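Long-range contacts in nuclease NucT (Helicobacter pylori, PDB 6EHI), which is a nuclease of the PLD-like family, an alpha/beta protein built on a mixed beta-sheet and present here as two copies of the chain: residues A[49-54]-A[78-83]; A[119-124]-A[132-137]; A[33-38]-A[150-155]. The protein carries 1 engineered substitution. One frame throughout, in Å; residues are numbered along the deposited sequence.

Contact 1 of 3, residues A[49-54]-A[78-83]; sequences AIKSVA and GYLDKY
K51 threads its long side chain between the rings of Y79 and Y83, and most of the surface buried between helix 44-54 and the end of helix 77-80 belongs to this lysine and the two tyrosines. The ring contacts are CH-pi and cation-pi. CG of K51 sits over the centre of the Y83 ring, 3.7 Å from its centroid. Two bonds further along, CE of K51 lies over the other tyrosine, 3.6 Å from the centroid of Y79 and 14° off the ring normal. NZ of K51 remains over that same face in a cation-pi contact, 3.9 Å from the Y79 centroid, shifted towards CE1. An extended run about the CB-CG bond (chi2 -178°) carries the chain from CG over one ring to CE over the other, and a bend at the last torsion places NZ. The lysine crosses each tyrosine at about a right angle. Y79 can reach over because its CG is anti to the backbone N (chi1 177°).

The remaining contacts are apolar. CD2 of L80 rests 3.6 Å from CG of K51, and CD1 of L80 meets CD1 of I50 at 4.2 Å. A54 approaches Y83 differently from K51: its CB lies in the ring plane, 3.8 Å from CD2 of Y83, at the edge.

Among polar groups, the Y83 hydroxyl is hydrogen-bonded to S55 OG, which also bonds K51 O. Y83 itself closes a type I turn, its N bonded to L80 O at 3.1 Å.

Beneath this surface cluster, I50 and L80 both pack on F41 and on I62 of strand 59-65, while I50 also touches I27 of helix 16-28. The contact therefore ties the short helix 77-80 to helix 44-54 above the parallel part of the sheet.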
loop_
_atom_site.group_PDB
_atom_site.type_symbol
_atom_site.label_atom_id
_atom_site.label_comp_id
_atom_site.label_asym_id
_atom_site.label_seq_id
_atom_site.Cartn_x
_atom_site.Cartn_y
_atom_site.Cartn_z
ATOM N N ALA A 49 17.977 -5.979 -10.109
ATOM C CA ALA A 49 17.043 -6.678 -10.971
ATOM C C ALA A 49 16.544 -5.781 -12.089
ATOM O O ALA A 49 16.441 -6.213 -13.269
ATOM C CB ALA A 49 15.860 -7.242 -10.168
ATOM N N ILE A 50 16.295 -4.509 -11.767
ATOM C CA ILE A 50 16.007 -3.485 -12.772
ATOM C C ILE A 50 17.148 -3.289 -13.780
ATOM O O ILE A 50 16.905 -3.378 -15.001
ATOM C CB ILE A 50 15.572 -2.163 -12.132
ATOM C CG1 ILE A 50 14.231 -2.305 -11.430
ATOM C CG2 ILE A 50 15.499 -1.075 -13.148
ATOM C CD1 ILE A 50 13.951 -1.166 -10.444
ATOM N N LYS A 51 18.370 -3.100 -13.274
ATOM C CA LYS A 51 19.563 -3.017 -14.132
ATOM C C LYS A 51 19.668 -4.234 -15.070
ATOM O O LYS A 51 19.959 -4.116 -16.276
ATOM C CB LYS A 51 20.848 -2.875 -13.297
ATOM C CG LYS A 51 21.038 -1.498 -12.688
ATOM C CD LYS A 51 22.343 -1.408 -11.906
ATOM C CE LYS A 51 22.869 0.022 -11.740
ATOM N NZ LYS A 51 24.380 0.103 -11.848
ATOM N N SER A 52 19.364 -5.413 -14.519
ATOM C CA SER A 52 19.520 -6.664 -15.240
ATOM C C SER A 52 18.555 -6.685 -16.432
ATOM O O SER A 52 18.907 -7.015 -17.538
ATOM C CB SER A 52 19.222 -7.848 -14.305
ATOM O OG SER A 52 19.431 -9.069 -15.006
ATOM N N VAL A 53 17.305 -6.291 -16.205
ATOM C CA VAL A 53 16.381 -6.300 -17.273
ATOM C C VAL A 53 16.566 -5.123 -18.269
ATOM O O VAL A 53 16.492 -5.330 -19.485
ATOM C CB VAL A 53 14.944 -6.490 -16.744
ATOM C CG1 VAL A 53 14.426 -5.200 -16.161
ATOM C CG2 VAL A 53 14.073 -7.058 -17.832
ATOM N N ALA A 54 16.910 -3.917 -17.786
ATOM C CA ALA A 54 17.248 -2.769 -18.633
ATOM C C ALA A 54 18.463 -3.183 -19.502
ATOM O O ALA A 54 18.524 -2.832 -20.665
ATOM C CB ALA A 54 17.619 -1.543 -17.810
ATOM N N GLY A 78 19.917 7.641 -7.689
ATOM C CA GLY A 78 21.253 7.940 -8.193
ATOM C C GLY A 78 21.931 6.775 -8.875
ATOM O O GLY A 78 22.540 6.939 -9.891
ATOM N N TYR A 79 21.734 5.589 -8.345
ATOM C CA TYR A 79 22.314 4.332 -8.844
ATOM C C TYR A 79 21.677 3.999 -10.195
ATOM O O TYR A 79 22.340 3.496 -11.052
ATOM C CB TYR A 79 22.154 3.256 -7.720
ATOM C CG TYR A 79 22.615 1.826 -7.973
ATOM C CD1 TYR A 79 23.977 1.507 -8.132
ATOM C CD2 TYR A 79 21.695 0.767 -7.976
ATOM C CE1 TYR A 79 24.398 0.191 -8.350
ATOM C CE2 TYR A 79 22.113 -0.547 -8.181
ATOM C CZ TYR A 79 23.459 -0.828 -8.363
ATOM O OH TYR A 79 23.838 -2.129 -8.559
ATOM N N LEU A 80 20.397 4.377 -10.428
ATOM C CA LEU A 80 19.716 4.007 -11.633
ATOM C C LEU A 80 19.572 5.117 -12.655
ATOM O O LEU A 80 19.276 4.864 -13.838
ATOM C CB LEU A 80 18.317 3.453 -11.261
ATOM C CG LEU A 80 18.295 2.148 -10.487
ATOM C CD1 LEU A 80 16.875 1.848 -10.119
ATOM C CD2 LEU A 80 18.777 1.066 -11.436
ATOM N N ASP A 81 19.812 6.341 -12.249
ATOM C CA ASP A 81 19.514 7.515 -13.078
ATOM C C ASP A 81 19.914 7.482 -14.582
ATOM O O ASP A 81 19.064 7.587 -15.501
ATOM C CB ASP A 81 20.133 8.745 -12.406
ATOM C CG ASP A 81 19.999 10.020 -13.235
ATOM O OD1 ASP A 81 19.095 10.164 -14.092
ATOM O OD2 ASP A 81 20.827 10.930 -12.992
ATOM N N LYS A 82 21.184 7.344 -14.822
ATOM C CA LYS A 82 21.675 7.376 -16.201
ATOM C C LYS A 82 21.857 5.966 -16.794
ATOM O O LYS A 82 22.500 5.799 -17.811
ATOM C CB LYS A 82 22.971 8.224 -16.295
ATOM C CG LYS A 82 22.747 9.745 -16.305
ATOM C CD LYS A 82 24.044 10.532 -16.058
ATOM C CE LYS A 82 23.820 11.697 -15.118
ATOM N NZ LYS A 82 22.829 12.647 -15.695
ATOM N N TYR A 83 21.259 4.948 -16.192
ATOM C CA TYR A 83 21.349 3.594 -16.701
ATOM C C TYR A 83 20.669 3.464 -18.050
ATOM O O TYR A 83 19.659 4.086 -18.298
ATOM C CB TYR A 83 20.761 2.613 -15.674
ATOM C CG TYR A 83 21.360 1.238 -15.811
ATOM C CD1 TYR A 83 22.651 0.966 -15.286
ATOM C CD2 TYR A 83 20.663 0.231 -16.467
ATOM C CE1 TYR A 83 23.215 -0.293 -15.435
ATOM C CE2 TYR A 83 21.237 -1.021 -16.656
ATOM C CZ TYR A 83 22.512 -1.266 -16.125
ATOM O OH TYR A 83 23.037 -2.508 -16.280
#

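Contact 2 of 3, residues A[119-124]-A[132-137]; sequences LGSANW and NYEVLL. With ACT (acetate ion), chain M.
E134, which meets S121 and A122 across the contact, is steadied from within its own segment by N132: ND2 of N132 donates to OE2 of E134 at 3.0 Å, almost in the amide plane. OE2 also receives a water that bridges to N123 N. The other oxygen, OE1, takes the S121 hydroxyl on its anti lone pair, OG to OE1 2.8 Å, and a further bond from N106 ND2 of the second subunit. At V135 the backbone joins in: V135 N donates to S121 OG at 2.7 Å, and V135 O accepts S121 N at 2.9 Å. The serine hydroxyl is thus fixed as acceptor and donor at once, its chi1 of 60° holding OG between backbone N and carbonyl carbon. S121 opens the loop just after strand 116-120 and lies in the run G120-S121-A122-N123, a G-S-x-N sequence like that following the HKD-type motif of PLD-family proteins. L136 pairs with G120 in an antiparallel non-hydrogen-bonded pair, where CA of G120 lies 3.3 Å from V135 O in a close CA-H...O contact. CG of L136 lies 3.8 Å from CH3 of an acetate ion, whose carboxylate is held by A122 N and, at the indole edge, by W124 NE1. L137 then forms a hydrogen-bonded pair with L119, L137 N to L119 O 2.8 Å, and packs against L137 of the second subunit.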
loop_
_atom_site.group_PDB
_atom_site.type_symbol
_atom_site.label_atom_id
_atom_site.label_comp_id
_atom_site.label_asym_id
_atom_site.label_seq_id
_atom_site.Cartn_x
_atom_site.Cartn_y
_atom_site.Cartn_z
ATOM N N LEU A 119 0.878 -4.261 -6.547
ATOM C CA LEU A 119 0.575 -3.136 -5.683
ATOM C C LEU A 119 0.395 -3.548 -4.230
ATOM O O LEU A 119 0.453 -4.687 -3.933
ATOM C CB LEU A 119 -0.655 -2.341 -6.209
ATOM C CG LEU A 119 -1.999 -3.067 -6.278
ATOM C CD1 LEU A 119 -2.699 -3.178 -4.924
ATOM C CD2 LEU A 119 -2.936 -2.362 -7.181
ATOM N N GLY A 120 0.199 -2.622 -3.298
ATOM C CA GLY A 120 0.166 -3.015 -1.885
ATOM C C GLY A 120 0.855 -1.965 -1.013
ATOM O O GLY A 120 0.920 -0.772 -1.379
ATOM N N SER A 121 1.275 -2.375 0.160
ATOM C CA SER A 121 1.746 -1.449 1.194
ATOM C C SER A 121 3.227 -1.327 1.259
ATOM O O SER A 121 3.695 -0.431 1.948
ATOM C CB SER A 121 1.238 -1.929 2.578
ATOM O OG SER A 121 1.700 -3.244 2.934
ATOM N N ALA A 122 3.946 -2.219 0.599
ATOM C CA ALA A 122 5.365 -2.367 0.920
ATOM C C ALA A 122 6.222 -1.366 0.084
ATOM O O ALA A 122 6.292 -1.504 -1.095
ATOM C CB ALA A 122 5.835 -3.753 0.587
ATOM N N ASN A 123 6.983 -0.540 0.806
ATOM C CA ASN A 123 8.069 0.193 0.201
ATOM C C ASN A 123 9.160 -0.779 -0.179
ATOM O O ASN A 123 9.194 -1.954 0.318
ATOM C CB ASN A 123 8.561 1.279 1.129
ATOM C CG ASN A 123 7.515 2.419 1.284
ATOM O OD1 ASN A 123 6.954 2.887 0.260
ATOM N ND2 ASN A 123 7.294 2.915 2.516
ATOM N N TRP A 124 9.994 -0.387 -1.120
ATOM C CA TRP A 124 11.021 -1.286 -1.702
ATOM C C TRP A 124 12.299 -1.091 -0.914
ATOM O O TRP A 124 13.247 -0.483 -1.352
ATOM C CB TRP A 124 11.191 -1.085 -3.205
ATOM C CG TRP A 124 10.009 -1.522 -4.032
ATOM C CD1 TRP A 124 8.804 -1.880 -3.558
ATOM C CD2 TRP A 124 9.903 -1.518 -5.427
ATOM N NE1 TRP A 124 8.010 -2.245 -4.598
ATOM C CE2 TRP A 124 8.669 -2.006 -5.753
ATOM C CE3 TRP A 124 10.818 -1.198 -6.481
ATOM C CZ2 TRP A 124 8.229 -2.147 -7.068
ATOM C CZ3 TRP A 124 10.452 -1.437 -7.735
ATOM C CH2 TRP A 124 9.151 -1.867 -8.047
ATOM N N ASN A 132 8.574 -6.065 8.467
ATOM C CA ASN A 132 7.297 -5.395 8.578
ATOM C C ASN A 132 6.165 -6.303 8.283
ATOM O O ASN A 132 6.368 -7.305 7.618
ATOM C CB ASN A 132 7.227 -4.225 7.546
ATOM C CG ASN A 132 8.139 -3.071 7.906
ATOM O OD1 ASN A 132 8.747 -3.027 8.975
ATOM N ND2 ASN A 132 8.241 -2.082 6.981
ATOM N N TYR A 133 5.021 -5.951 8.856
ATOM C CA TYR A 133 3.734 -6.480 8.315
ATOM C C TYR A 133 3.439 -5.621 7.066
ATOM O O TYR A 133 3.458 -4.390 7.096
ATOM C CB TYR A 133 2.566 -6.487 9.311
ATOM C CG TYR A 133 2.778 -7.403 10.486
ATOM C CD1 TYR A 133 3.535 -6.987 11.598
ATOM C CD2 TYR A 133 2.240 -8.643 10.498
ATOM C CE1 TYR A 133 3.683 -7.832 12.692
ATOM C CE2 TYR A 133 2.478 -9.490 11.539
ATOM C CZ TYR A 133 3.185 -9.090 12.627
ATOM O OH TYR A 133 3.417 -9.946 13.683
ATOM N N GLU A 134 3.117 -6.297 5.997
ATOM C CA GLU A 134 2.804 -5.603 4.748
ATOM C C GLU A 134 1.862 -6.480 4.022
ATOM O O GLU A 134 1.738 -7.695 4.322
ATOM C CB GLU A 134 4.066 -5.467 3.838
ATOM C CG GLU A 134 5.213 -4.753 4.485
ATOM C CD GLU A 134 5.178 -3.236 4.394
ATOM O OE1 GLU A 134 4.166 -2.599 4.012
ATOM O OE2 GLU A 134 6.168 -2.638 4.860
ATOM N N VAL A 135 1.316 -5.959 2.963
ATOM C CA VAL A 135 0.705 -6.785 1.947
ATOM C C VAL A 135 1.257 -6.441 0.581
ATOM O O VAL A 135 1.444 -5.226 0.218
ATOM C CB VAL A 135 -0.821 -6.797 1.955
ATOM C CG1 VAL A 135 -1.368 -7.436 3.219
ATOM C CG2 VAL A 135 -1.402 -5.412 1.753
ATOM N N LEU A 136 1.351 -7.463 -0.268
ATOM C CA LEU A 136 1.796 -7.275 -1.672
ATOM C C LEU A 136 0.832 -8.073 -2.536
ATOM O O LEU A 136 0.649 -9.316 -2.282
ATOM C CB LEU A 136 3.223 -7.742 -1.854
ATOM C CG LEU A 136 3.893 -7.315 -3.146
ATOM C CD1 LEU A 136 5.385 -7.160 -2.898
ATOM C CD2 LEU A 136 3.684 -8.355 -4.189
ATOM N N LEU A 137 0.175 -7.429 -3.475
ATOM C CA LEU A 137 -0.764 -8.090 -4.399
ATOM C C LEU A 137 -0.264 -8.051 -5.815
ATOM O O LEU A 137 0.104 -6.992 -6.325
ATOM C CB LEU A 137 -2.127 -7.461 -4.337
ATOM C CG LEU A 137 -3.129 -8.276 -5.215
ATOM C CD1 LEU A 137 -3.958 -9.079 -4.261
ATOM C CD2 LEU A 137 -3.977 -7.463 -6.104
HETATM C C ACT M . 4.300 -3.298 -3.255
HETATM O O ACT M . 3.501 -3.312 -2.240
HETATM O OXT ACT M . 5.466 -2.885 -3.139
HETATM C CH3 ACT M . 3.912 -3.806 -4.611
HETATM O O HOH W 1 7.083 -0.398 3.694
#

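Contact 3 of 3, residues A[33-38]-A[150-155]; sequences SVKIAI and SYYQKM
Y152 and K35 centre a helix-on-sheet contact in which helix 142-158 lies across strand 33-38, an interior strand of the sheet. The axes of the two short segments approach to 10.0 Å at 66°, and side chains from the helix reach across to the strand, one of them to its backbone.

Y152 does most of the bridging. With its CG anti to the backbone N (chi1 -171°), the ring extends from the helix to the strand until its hydroxyl reaches the strand backbone: OH of Y152 donates to I36 O at 2.8 Å. The donor stands above the carbonyl plane, 48° out of it, as expected of a group arriving from one face of a sheet whose carbonyls lie within it. I36 O and A37 N lie at the edge of the ring. One ring face is covered by K35, whose CB makes a CH-pi contact 3.9 Å from the Y152 centroid, offset towards the rim.

Beyond that methylene the lysine runs on past the tyrosine and bends at its last torsion. Its NZ comes near the side-chain end of Q153 and is hydrogen-bonded to OE1 of Q61 on the adjacent strand. A37 completes the apolar part, its CB 4.2 Å from CE1 of Y152 and equally far from CE of M155.

Y152 also packs on I63 and I111, so the ring spans strand 33-38 and its neighbours 59-65 and 108-112. M155 touches I63 and Q107, and packs on Y14 of the second subunit, while I36 points away from the helix to I62 and W124 on the opposite face of the sheet.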
loop_
_atom_site.group_PDB
_atom_site.type_symbol
_atom_site.label_atom_id
_atom_site.label_comp_id
_atom_site.label_asym_id
_atom_site.label_seq_id
_atom_site.Cartn_x
_atom_site.Cartn_y
_atom_site.Cartn_z
ATOM N N SER A 33 8.521 -3.838 -21.025
ATOM C CA SER A 33 8.534 -2.622 -20.246
ATOM C C SER A 33 8.274 -2.837 -18.766
ATOM O O SER A 33 7.656 -3.836 -18.326
ATOM C CB SER A 33 7.491 -1.626 -20.725
ATOM O OG SER A 33 6.190 -2.120 -20.579
ATOM N N VAL A 34 8.827 -1.895 -18.004
ATOM C CA VAL A 34 8.661 -1.908 -16.549
ATOM C C VAL A 34 8.381 -0.487 -16.142
ATOM O O VAL A 34 9.181 0.433 -16.404
ATOM C CB VAL A 34 9.891 -2.482 -15.806
ATOM C CG1 VAL A 34 9.711 -2.326 -14.310
ATOM C CG2 VAL A 34 10.127 -3.935 -16.128
ATOM N N LYS A 35 7.198 -0.286 -15.545
ATOM C CA LYS A 35 6.748 0.983 -15.119
ATOM C C LYS A 35 6.551 0.969 -13.626
ATOM O O LYS A 35 5.794 0.145 -13.090
ATOM C CB LYS A 35 5.452 1.357 -15.839
ATOM C CG LYS A 35 5.617 1.582 -17.394
ATOM C CD LYS A 35 4.275 1.764 -18.108
ATOM C CE LYS A 35 4.457 1.840 -19.602
ATOM N NZ LYS A 35 4.988 3.195 -19.932
ATOM N N ILE A 36 7.229 1.891 -12.915
ATOM C CA ILE A 36 7.223 1.804 -11.445
ATOM C C ILE A 36 6.926 3.156 -10.876
ATOM O O ILE A 36 7.441 4.188 -11.363
ATOM C CB ILE A 36 8.595 1.370 -10.903
ATOM C CG1 ILE A 36 8.916 -0.043 -11.350
ATOM C CG2 ILE A 36 8.747 1.532 -9.376
ATOM C CD1 ILE A 36 10.412 -0.440 -11.432
ATOM N N ALA A 37 6.041 3.211 -9.876
ATOM C CA ALA A 37 5.897 4.396 -9.017
ATOM C C ALA A 37 6.133 3.964 -7.606
ATOM O O ALA A 37 5.461 3.031 -7.180
ATOM C CB ALA A 37 4.535 4.963 -9.183
ATOM N N ILE A 38 7.134 4.530 -6.930
ATOM C CA ILE A 38 7.536 4.073 -5.607
ATOM C C ILE A 38 7.848 5.199 -4.704
ATOM O O ILE A 38 8.616 6.067 -5.051
ATOM C CB ILE A 38 8.714 3.097 -5.761
ATOM C CG1 ILE A 38 9.072 2.386 -4.444
ATOM C CG2 ILE A 38 9.892 3.708 -6.510
ATOM C CD1 ILE A 38 7.977 1.491 -3.927
ATOM N N SER A 150 -2.915 3.810 -17.706
ATOM C CA SER A 150 -3.418 5.088 -18.119
ATOM C C SER A 150 -3.059 6.218 -17.191
ATOM O O SER A 150 -2.616 7.326 -17.598
ATOM C CB SER A 150 -4.972 5.017 -18.314
ATOM O OG SER A 150 -5.465 6.326 -18.476
ATOM N N TYR A 151 -3.221 5.930 -15.876
ATOM C CA TYR A 151 -2.918 6.966 -14.944
ATOM C C TYR A 151 -1.423 7.054 -14.754
ATOM O O TYR A 151 -1.020 8.068 -14.350
ATOM C CB TYR A 151 -3.619 6.773 -13.624
ATOM C CG TYR A 151 -5.119 7.050 -13.687
ATOM C CD1 TYR A 151 -5.582 8.304 -13.731
ATOM C CD2 TYR A 151 -6.012 6.022 -13.684
ATOM C CE1 TYR A 151 -6.944 8.585 -13.792
ATOM C CE2 TYR A 151 -7.401 6.271 -13.792
ATOM C CZ TYR A 151 -7.834 7.557 -13.816
ATOM O OH TYR A 151 -9.156 7.979 -13.903
ATOM N N TYR A 152 -0.707 5.983 -14.983
ATOM C CA TYR A 152 0.758 6.040 -14.899
ATOM C C TYR A 152 1.304 7.114 -15.891
ATOM O O TYR A 152 2.147 7.967 -15.552
ATOM C CB TYR A 152 1.381 4.689 -15.154
ATOM C CG TYR A 152 2.875 4.732 -14.853
ATOM C CD1 TYR A 152 3.375 4.508 -13.588
ATOM C CD2 TYR A 152 3.777 5.102 -15.823
ATOM C CE1 TYR A 152 4.744 4.561 -13.326
ATOM C CE2 TYR A 152 5.138 5.129 -15.575
ATOM C CZ TYR A 152 5.643 4.871 -14.311
ATOM O OH TYR A 152 6.999 4.948 -14.034
ATOM N N GLN A 153 0.830 7.059 -17.097
ATOM C CA GLN A 153 1.172 8.082 -18.124
ATOM C C GLN A 153 0.863 9.482 -17.737
ATOM O O GLN A 153 1.701 10.370 -17.958
ATOM C CB GLN A 153 0.454 7.729 -19.441
ATOM C CG GLN A 153 0.996 6.451 -20.071
ATOM C CD GLN A 153 2.513 6.387 -20.226
ATOM O OE1 GLN A 153 3.079 7.097 -21.031
ATOM N NE2 GLN A 153 3.170 5.564 -19.431
ATOM N N LYS A 154 -0.273 9.701 -17.063
ATOM C CA LYS A 154 -0.617 11.016 -16.531
ATOM C C LYS A 154 0.361 11.440 -15.422
ATOM O O LYS A 154 0.863 12.559 -15.417
ATOM C CB LYS A 154 -2.058 11.073 -15.959
ATOM C CG LYS A 154 -3.164 11.062 -17.024
ATOM C CD LYS A 154 -4.541 11.496 -16.525
ATOM C CE LYS A 154 -4.598 12.692 -15.579
ATOM N NZ LYS A 154 -4.761 14.046 -16.171
ATOM N N MET A 155 0.675 10.483 -14.518
ATOM C CA MET A 155 1.706 10.750 -13.529
ATOM C C MET A 155 3.044 11.157 -14.175
ATOM O O MET A 155 3.759 12.065 -13.633
ATOM C CB MET A 155 1.913 9.555 -12.616
ATOM C CG MET A 155 0.652 9.409 -11.774
ATOM S SD MET A 155 0.711 7.886 -10.774
ATOM C CE MET A 155 1.979 8.307 -9.617
#

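Overall arrangement
The three contacts share one PLD-like domain and its mixed sheet: contact 2 is part of the sheet, contact 3 packs a helix on it, and contact 1 joins two helices beside its parallel part. Contact 3 joins an early strand to the late helix 142-158, and along the chain it encloses both others, contact 1 first and contact 2 after it. The centres of contacts 1 and 2 lie about 22 Å apart, on opposite sides of the chain's centre; contact 3 is about 16 Å from contact 1 and 18 Å from contact 2. Strand 33-38 connects them: I36 packs on I50 of contact 1, and I38 on W124 of contact 2. Contacts 2 and 3 touch the second subunit, whereas contact 1 does not.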